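Local coordinates for protein probable dipeptidase (Pseudomonas aeruginosa, PDB 3B40) that probably hydrolyses dipeptides as a metal-dependent dipeptidase of the membrane dipeptidase (M19) family, built on a TIM-barrel-like fold, at residues I230-S235 with Q253-S258; G260-V265 with K347-D352. The protein carries 11 engineered substitutions. All blocks are in the same frame, centred on the assembly; numbering follows the deposited sequence.

Interaction 1. Residues I230-S235 with Q253-S258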
loop_
_atom_site.group_PDB
_atom_site.type_symbol
_atom_site.label_atom_id
_atom_site.label_comp_id
_atom_site.label_asym_id
_atom_site.label_seq_id
_atom_site.Cartn_x
_atom_site.Cartn_y
_atom_site.Cartn_z
ATOM N N ILE A 230 14.035 -4.447 -4.434
ATOM C CA ILE A 230 13.093 -3.456 -3.946
ATOM C C ILE A 230 11.684 -3.866 -4.360
ATOM O O ILE A 230 11.504 -4.690 -5.280
ATOM C CB ILE A 230 13.464 -1.997 -4.399
ATOM C CG1 ILE A 230 13.343 -1.798 -5.911
ATOM C CG2 ILE A 230 14.954 -1.624 -3.905
ATOM C CD1 ILE A 230 13.447 -0.295 -6.349
ATOM N N VAL A 231 10.696 -3.304 -3.682
ATOM C CA VAL A 231 9.320 -3.713 -3.867
ATOM C C VAL A 231 8.437 -2.472 -3.985
ATOM O O VAL A 231 8.752 -1.416 -3.436
ATOM C CB VAL A 231 8.894 -4.654 -2.658
ATOM C CG1 VAL A 231 7.403 -4.808 -2.543
ATOM C CG2 VAL A 231 9.622 -6.067 -2.795
ATOM N N ALA A 232 7.355 -2.578 -4.739
ATOM C CA ALA A 232 6.293 -1.613 -4.653
ATOM C C ALA A 232 5.118 -2.363 -3.986
ATOM O O ALA A 232 4.474 -3.183 -4.643
ATOM C CB ALA A 232 5.905 -1.121 -6.057
ATOM N N SER A 233 4.856 -2.069 -2.710
ATOM C CA SER A 233 3.939 -2.867 -1.900
ATOM C C SER A 233 2.448 -2.649 -2.278
ATOM O O SER A 233 1.607 -3.500 -1.992
ATOM C CB SER A 233 4.172 -2.574 -0.414
ATOM O OG SER A 233 3.715 -1.258 -0.118
ATOM N N HIS A 234 2.139 -1.519 -2.931
ATOM C CA HIS A 234 0.786 -1.252 -3.425
ATOM C C HIS A 234 0.840 -0.200 -4.513
ATOM O O HIS A 234 0.780 1.017 -4.205
ATOM C CB HIS A 234 -0.178 -0.824 -2.289
ATOM C CG HIS A 234 0.291 0.347 -1.456
ATOM N ND1 HIS A 234 1.568 0.451 -0.955
ATOM C CD2 HIS A 234 -0.380 1.428 -0.979
ATOM C CE1 HIS A 234 1.675 1.551 -0.223
ATOM N NE2 HIS A 234 0.503 2.154 -0.209
ATOM N N SER A 235 0.980 -0.659 -5.759
ATOM C CA SER A 235 1.036 0.232 -6.944
ATOM C C SER A 235 0.268 -0.381 -8.129
ATOM O O SER A 235 0.101 -1.593 -8.170
ATOM C CB SER A 235 2.499 0.485 -7.343
ATOM O OG SER A 235 3.142 1.386 -6.438
ATOM N N GLN A 253 10.513 -1.470 -14.716
ATOM C CA GLN A 253 11.754 -2.143 -15.128
ATOM C C GLN A 253 12.833 -2.024 -14.047
ATOM O O GLN A 253 13.559 -2.970 -13.791
ATOM C CB GLN A 253 12.283 -1.573 -16.442
ATOM C CG GLN A 253 11.542 -2.084 -17.706
ATOM C CD GLN A 253 11.521 -3.613 -17.791
ATOM O OE1 GLN A 253 12.582 -4.254 -17.922
ATOM N NE2 GLN A 253 10.315 -4.201 -17.709
ATOM N N LEU A 254 12.949 -0.847 -13.447
ATOM C CA LEU A 254 13.874 -0.637 -12.344
ATOM C C LEU A 254 13.647 -1.585 -11.162
ATOM O O LEU A 254 14.613 -2.067 -10.538
ATOM C CB LEU A 254 13.835 0.817 -11.875
ATOM C CG LEU A 254 14.462 1.834 -12.841
ATOM C CD1 LEU A 254 14.356 3.251 -12.255
ATOM C CD2 LEU A 254 15.931 1.497 -13.193
ATOM N N ILE A 255 12.377 -1.822 -10.836
ATOM C CA ILE A 255 12.026 -2.672 -9.703
ATOM C C ILE A 255 12.363 -4.087 -10.109
ATOM O O ILE A 255 13.005 -4.820 -9.355
ATOM C CB ILE A 255 10.507 -2.542 -9.338
ATOM C CG1 ILE A 255 10.206 -1.150 -8.752
ATOM C CG2 ILE A 255 10.058 -3.701 -8.412
ATOM C CD1 ILE A 255 8.699 -0.755 -8.839
ATOM N N LYS A 256 11.959 -4.453 -11.322
ATOM C CA LYS A 256 12.270 -5.783 -11.897
ATOM C C LYS A 256 13.792 -6.061 -11.845
ATOM O O LYS A 256 14.225 -7.118 -11.384
ATOM C CB LYS A 256 11.763 -5.875 -13.358
ATOM C CG LYS A 256 12.095 -7.225 -14.096
ATOM C CD LYS A 256 12.429 -6.958 -15.568
ATOM C CE LYS A 256 11.925 -8.043 -16.508
ATOM N NZ LYS A 256 12.323 -9.441 -16.122
ATOM N N ASP A 257 14.580 -5.093 -12.313
ATOM C CA ASP A 257 16.042 -5.233 -12.414
ATOM C C ASP A 257 16.727 -5.381 -11.063
ATOM O O ASP A 257 17.815 -5.923 -10.985
ATOM C CB ASP A 257 16.671 -4.051 -13.140
ATOM C CG ASP A 257 16.368 -4.026 -14.635
ATOM O OD1 ASP A 257 15.940 -5.054 -15.220
ATOM O OD2 ASP A 257 16.555 -2.939 -15.226
ATOM N N SER A 258 16.105 -4.908 -9.993
ATOM C CA SER A 258 16.640 -5.157 -8.644
ATOM C C SER A 258 16.359 -6.582 -8.196
ATOM O O SER A 258 16.893 -7.008 -7.173
ATOM C CB SER A 258 16.035 -4.171 -7.611
ATOM O OG SER A 258 14.698 -4.523 -7.242
#
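In the beta-alpha-beta unit of a TIM-barrel-like fold, Ile230 and Ala232 of a parallel strand lie against Ile255 of helix 249-257 and Ser258, which follows it in the chain on the way to the neighbouring strand 261-265. The polar link is made by Ser258. Its OG accepts the backbone N-H of Ile230 at 2.9 Å in a nearly straight bond (166°), and the same hydroxyl donates to the carbonyl O of Ile255, 2.7 Å from OG, in the carbonyl plane on a lone pair. OG is thus gripped by two bonds and ties the backbone N of Ile230 to the carbonyl of Ile255. The apolar part rests on Ile255, whose side chain crosses that of Ile230 at about a right angle. Ile255 CG1 meets Ile230 CD1 at 4.1 Å, while Ile255 CG2 lies 3.6 Å from Ile230 O. Further along the strand, Ile255 CD1 reaches Ala232 CB at 4.0 Å. Val222 of helix 216-225 also touches Ile230. Ile230 CG1 sits between its backbone N and carbonyl carbon (chi1 66°), which brings it 3.3 Å from Ser258 OG.

Interaction 2. Residues G260-V265 with K347-D352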
loop_
_atom_site.group_PDB
_atom_site.type_symbol
_atom_site.label_atom_id
_atom_site.label_comp_id
_atom_site.label_asym_id
_atom_site.label_seq_id
_atom_site.Cartn_x
_atom_site.Cartn_y
_atom_site.Cartn_z
ATOM N N GLY A 260 13.112 -7.421 -7.735
ATOM C CA GLY A 260 12.018 -7.159 -6.827
ATOM C C GLY A 260 10.630 -7.461 -7.357
ATOM O O GLY A 260 10.478 -8.215 -8.330
ATOM N N VAL A 261 9.605 -6.868 -6.730
ATOM C CA VAL A 261 8.213 -7.238 -7.060
ATOM C C VAL A 261 7.292 -6.037 -7.053
ATOM O O VAL A 261 7.392 -5.172 -6.183
ATOM C CB VAL A 261 7.603 -8.348 -6.079
ATOM C CG1 VAL A 261 6.254 -8.802 -6.578
ATOM C CG2 VAL A 261 8.511 -9.569 -5.970
ATOM N N ILE A 262 6.369 -6.008 -8.017
ATOM C CA ILE A 262 5.323 -4.983 -8.088
ATOM C C ILE A 262 4.038 -5.621 -7.596
ATOM O O ILE A 262 3.483 -6.504 -8.240
ATOM C CB ILE A 262 5.164 -4.431 -9.521
ATOM C CG1 ILE A 262 6.484 -3.787 -9.964
ATOM C CG2 ILE A 262 4.054 -3.372 -9.586
ATOM C CD1 ILE A 262 6.827 -4.033 -11.379
ATOM N N GLN A 263 3.604 -5.216 -6.413
ATOM C CA GLN A 263 2.410 -5.824 -5.818
ATOM C C GLN A 263 1.220 -4.976 -6.253
ATOM O O GLN A 263 0.974 -3.909 -5.694
ATOM C CB GLN A 263 2.550 -5.917 -4.291
ATOM C CG GLN A 263 3.763 -6.758 -3.828
ATOM C CD GLN A 263 3.453 -8.247 -3.618
ATOM O OE1 GLN A 263 4.265 -9.107 -3.962
ATOM N NE2 GLN A 263 2.293 -8.545 -3.047
ATOM N N VAL A 264 0.486 -5.475 -7.241
ATOM C CA VAL A 264 -0.591 -4.727 -7.909
ATOM C C VAL A 264 -1.790 -4.534 -7.006
ATOM O O VAL A 264 -2.362 -5.507 -6.506
ATOM C CB VAL A 264 -1.052 -5.430 -9.219
ATOM C CG1 VAL A 264 -2.222 -4.671 -9.868
ATOM C CG2 VAL A 264 0.127 -5.560 -10.218
ATOM N N VAL A 265 -2.206 -3.284 -6.843
ATOM C CA VAL A 265 -3.130 -2.936 -5.789
ATOM C C VAL A 265 -4.587 -2.834 -6.277
ATOM O O VAL A 265 -4.867 -2.180 -7.282
ATOM C CB VAL A 265 -2.702 -1.611 -5.067
ATOM C CG1 VAL A 265 -2.810 -0.407 -6.010
ATOM C CG2 VAL A 265 -3.532 -1.372 -3.835
ATOM N N LYS A 347 3.090 -8.731 -18.437
ATOM C CA LYS A 347 3.634 -8.457 -19.778
ATOM C C LYS A 347 4.951 -7.723 -19.755
ATOM O O LYS A 347 5.851 -8.001 -20.570
ATOM C CB LYS A 347 2.690 -7.542 -20.580
ATOM C CG LYS A 347 1.447 -8.170 -21.094
ATOM C CD LYS A 347 1.760 -9.159 -22.214
ATOM C CE LYS A 347 0.480 -9.740 -22.801
ATOM N NZ LYS A 347 0.872 -10.655 -23.893
ATOM N N LYS A 348 5.029 -6.734 -18.862
ATOM C CA LYS A 348 6.165 -5.849 -18.776
ATOM C C LYS A 348 7.357 -6.449 -17.990
ATOM O O LYS A 348 8.494 -6.379 -18.460
ATOM C CB LYS A 348 5.735 -4.473 -18.224
ATOM C CG LYS A 348 4.774 -3.689 -19.149
ATOM C CD LYS A 348 5.229 -3.708 -20.621
ATOM C CE LYS A 348 4.227 -3.001 -21.526
ATOM N NZ LYS A 348 4.710 -2.801 -22.916
ATOM N N VAL A 349 7.110 -7.049 -16.817
ATOM C CA VAL A 349 8.225 -7.537 -15.990
ATOM C C VAL A 349 8.371 -9.060 -15.828
ATOM O O VAL A 349 9.390 -9.525 -15.331
ATOM C CB VAL A 349 8.283 -6.831 -14.614
ATOM C CG1 VAL A 349 8.404 -5.324 -14.825
ATOM C CG2 VAL A 349 7.008 -7.125 -13.819
ATOM N N GLY A 350 7.356 -9.820 -16.236
ATOM C CA GLY A 350 7.377 -11.281 -16.147
ATOM C C GLY A 350 6.732 -11.783 -14.872
ATOM O O GLY A 350 6.716 -11.067 -13.845
ATOM N N ILE A 351 6.236 -13.024 -14.914
ATOM C CA ILE A 351 5.405 -13.563 -13.823
ATOM C C ILE A 351 6.142 -13.527 -12.487
ATOM O O ILE A 351 5.512 -13.477 -11.444
ATOM C CB ILE A 351 4.843 -15.021 -14.122
ATOM C CG1 ILE A 351 3.831 -15.457 -13.055
ATOM C CG2 ILE A 351 5.930 -16.075 -14.259
ATOM C CD1 ILE A 351 2.484 -14.752 -13.183
ATOM N N ASP A 352 7.473 -13.549 -12.529
ATOM C CA ASP A 352 8.271 -13.660 -11.297
ATOM C C ASP A 352 8.371 -12.337 -10.508
ATOM O O ASP A 352 8.935 -12.280 -9.387
ATOM C CB ASP A 352 9.681 -14.145 -11.620
ATOM C CG ASP A 352 9.745 -15.614 -12.045
ATOM O OD1 ASP A 352 8.902 -16.464 -11.635
ATOM O OD2 ASP A 352 10.718 -15.933 -12.760
#
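Strand 261-265 and the end of helix 335-349 face each other without a hydrogen bond between them, and their backbones stay well apart: the CA atoms of Ile262 and Val349 are 8.8 Å from each other, those of Val261 and Asp352 7.7 Å. Between those two levels the second segment leaves the helix at Gly350. Its positive phi (94°), a conformation glycine adopts readily, turns the chain out of the helical path. Side chains bridge the gap at one level. Ile262 and Val349 both direct their CB toward the opposite segment, and the two side chains cross obliquely. The end methyl of the isoleucine does the touching, fitting against both branches of the valine: Ile262 CD1 is 3.9 Å from Val349 CG2 and 4.0 Å from Val349 CG1. With chi1 at -61°, Ile262 CG1 stands beside its own backbone N, opposite the carbonyl carbon, and chi2 at 141° sets CD1 against the valine. At the other level the approach is looser, with Val261 CG2 4.4 Å from the carbonyl O of Asp352. That oxygen accepts a hydrogen bond from Arg402, whereas the carboxylate of Asp352 turns away to a salt bridge with Lys394, both on helix 389-409. Met252 of helix 249-257 touches both Ile262 and Val349, and Val354 of strand 354-357 also packs on the valine. The contact therefore belongs to the outer helical layer packed on the parallel strands of a TIM-barrel-like fold, where helices 249-257 and 335-349 meet over strand 261-265, with strand 354-357 next to it.

How the interactions relate
From the N terminus, strand 230-235 comes first; interaction 1 closes a short loop of 17 residues when the chain returns along helix 249-257. The chain then enters strand 261-265, where interaction 2 begins, and this second loop spans 81 residues before helix 335-349 brings it back. The two closures run in series, neither enclosing nor crossing the other. Their strands are parallel neighbours: Ala232 O lies 2.8 Å from Gln263 N, a probable hydrogen bond. Weak bonds from Gln253 to the carbonyl of Lys348 and from Lys256 to that of Val349 connect the two helices, so successive strands and their covering helices are tied together.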